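Local coordinates for PKS_KS domain-containing protein (Photorhabdus luminescens subsp. laumondii, PDB 6SMO), which probably acts as a beta-ketoacyl-ACP synthase (ketosynthase) of the thiolase-like superfamily, and holds a polyketide chain with several oxo groups in this structure, at residues 380-385 and 419-424. Sequence-based numbering, arbitrary orientation.
Sequences VALCLE and KTALKL
With its CG anti to the backbone N (chi1 173°) and chi2 at 53°, L382 reaches from the helix toward the strand and splits its isopropyl fork between two residues. K423 also has CG anti to N (chi1 171°); that turn, followed by bends at chi2 and chi4, carries the amine away from the helix segment, so what L382 meets is the foot of the lysine. K423 NZ hydrogen-bonds S425 OG and makes a long, weak ion pair with E378. CD1 of L382 sits on CB of A421 at 3.8 Å, while CD2 of L382 reaches CB of K423 at 3.7 Å, the two side chains meeting at a slant. A421 and K423 lie two apart on strand 420-427 and both send their CB toward the helix; L422, between them, points away. The backbones stay well separated, with CA of L382 and CA of K423 8.1 Å apart. L382 also touches Y328 of strand 326-330 and M437 of strand 431-438, the neighbours of strand 420-427 in the sheet. In the layered thiolase-like fold, helix 372-388, by family a helix of the buried layer between the two sheets, rests on strand 420-427 through L382, while V380, C383 and L384 turn to strand 29-37. Across the two segments the chemistry is methyl against methyl and methylene, a buried apolar seam held by van der Waals contact, with the lysine amine turned away to polar partners beyond the two segments.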
loop_
_atom_site.group_PDB
_atom_site.type_symbol
_atom_site.label_atom_id
_atom_site.label_comp_id
_atom_site.label_asym_id
_atom_site.label_seq_id
_atom_site.Cartn_x
_atom_site.Cartn_y
_atom_site.Cartn_z
ATOM N N VAL B 380 4.920 9.776 -15.649
ATOM C CA VAL B 380 5.104 11.171 -16.156
ATOM C C VAL B 380 6.028 11.119 -17.379
ATOM O O VAL B 380 5.689 11.748 -18.401
ATOM C CB VAL B 380 5.653 12.116 -15.066
ATOM C CG1 VAL B 380 6.155 13.431 -15.647
ATOM C CG2 VAL B 380 4.621 12.381 -13.979
ATOM N N ALA B 381 7.149 10.398 -17.267
ATOM C CA ALA B 381 8.152 10.196 -18.340
ATOM C C ALA B 381 7.498 9.508 -19.544
ATOM O O ALA B 381 7.790 9.909 -20.687
ATOM C CB ALA B 381 9.316 9.391 -17.815
ATOM N N LEU B 382 6.647 8.509 -19.285
ATOM C CA LEU B 382 5.913 7.724 -20.314
ATOM C C LEU B 382 5.005 8.654 -21.129
ATOM O O LEU B 382 4.969 8.506 -22.367
ATOM C CB LEU B 382 5.106 6.623 -19.618
ATOM C CG LEU B 382 4.153 5.824 -20.508
ATOM C CD1 LEU B 382 4.872 5.254 -21.719
ATOM C CD2 LEU B 382 3.494 4.705 -19.717
ATOM N N CYS B 383 4.296 9.567 -20.458
ATOM C CA CYS B 383 3.365 10.548 -21.082
ATOM C C CYS B 383 4.149 11.499 -21.996
ATOM O O CYS B 383 3.654 11.784 -23.103
ATOM C CB CYS B 383 2.591 11.325 -20.024
ATOM S SG CYS B 383 1.423 10.292 -19.099
ATOM N N LEU B 384 5.328 11.954 -21.554
ATOM C CA LEU B 384 6.235 12.847 -22.326
ATOM C C LEU B 384 6.803 12.097 -23.538
ATOM O O LEU B 384 6.948 12.729 -24.603
ATOM C CB LEU B 384 7.358 13.344 -21.409
ATOM C CG LEU B 384 6.932 14.319 -20.313
ATOM C CD1 LEU B 384 8.002 14.434 -19.239
ATOM C CD2 LEU B 384 6.610 15.687 -20.896
ATOM N N GLU B 385 7.117 10.805 -23.375
ATOM C CA GLU B 385 7.686 9.932 -24.440
ATOM C C GLU B 385 6.683 9.798 -25.595
ATOM O O GLU B 385 7.110 9.934 -26.758
ATOM C CB GLU B 385 8.050 8.555 -23.882
ATOM C CG GLU B 385 9.399 8.515 -23.190
ATOM C CD GLU B 385 9.739 7.171 -22.571
ATOM O OE1 GLU B 385 8.954 6.697 -21.728
ATOM O OE2 GLU B 385 10.780 6.594 -22.939
ATOM N N LYS B 419 2.575 3.766 -30.566
ATOM C CA LYS B 419 1.104 3.606 -30.736
ATOM C C LYS B 419 0.496 3.240 -29.376
ATOM O O LYS B 419 -0.104 4.132 -28.742
ATOM C CB LYS B 419 0.788 2.555 -31.808
ATOM C CG LYS B 419 0.531 3.108 -33.204
ATOM C CD LYS B 419 1.753 3.703 -33.869
ATOM C CE LYS B 419 1.435 4.372 -35.189
ATOM N NZ LYS B 419 2.652 4.911 -35.840
ATOM N N THR B 420 0.666 1.984 -28.949
ATOM C CA THR B 420 0.166 1.434 -27.661
ATOM C C THR B 420 1.363 1.140 -26.752
ATOM O O THR B 420 2.220 0.333 -27.154
ATOM C CB THR B 420 -0.687 0.180 -27.890
ATOM O OG1 THR B 420 -1.703 0.501 -28.842
ATOM C CG2 THR B 420 -1.328 -0.339 -26.621
ATOM N N ALA B 421 1.408 1.774 -25.575
ATOM C CA ALA B 421 2.507 1.662 -24.587
ATOM C C ALA B 421 2.045 0.834 -23.383
ATOM O O ALA B 421 0.887 1.005 -22.952
ATOM C CB ALA B 421 2.960 3.038 -24.167
ATOM N N LEU B 422 2.927 -0.030 -22.872
ATOM C CA LEU B 422 2.744 -0.798 -21.609
ATOM C C LEU B 422 3.624 -0.177 -20.519
ATOM O O LEU B 422 4.678 0.392 -20.862
ATOM C CB LEU B 422 3.113 -2.266 -21.842
ATOM C CG LEU B 422 1.943 -3.231 -22.030
ATOM C CD1 LEU B 422 0.986 -2.745 -23.109
ATOM C CD2 LEU B 422 2.452 -4.624 -22.361
ATOM N N LYS B 423 3.195 -0.291 -19.260
ATOM C CA LYS B 423 3.907 0.242 -18.068
ATOM C C LYS B 423 3.819 -0.793 -16.944
ATOM O O LYS B 423 2.744 -0.899 -16.325
ATOM C CB LYS B 423 3.300 1.587 -17.655
ATOM C CG LYS B 423 3.780 2.152 -16.324
ATOM C CD LYS B 423 5.227 2.594 -16.334
ATOM C CE LYS B 423 5.827 2.678 -14.948
ATOM N NZ LYS B 423 6.219 1.345 -14.433
ATOM N N LEU B 424 4.912 -1.522 -16.705
ATOM C CA LEU B 424 4.993 -2.638 -15.725
ATOM C C LEU B 424 5.521 -2.097 -14.392
ATOM O O LEU B 424 6.518 -1.348 -14.415
ATOM C CB LEU B 424 5.911 -3.731 -16.283
ATOM C CG LEU B 424 5.307 -4.647 -17.350
ATOM C CD1 LEU B 424 4.537 -3.864 -18.403
ATOM C CD2 LEU B 424 6.390 -5.487 -18.010
#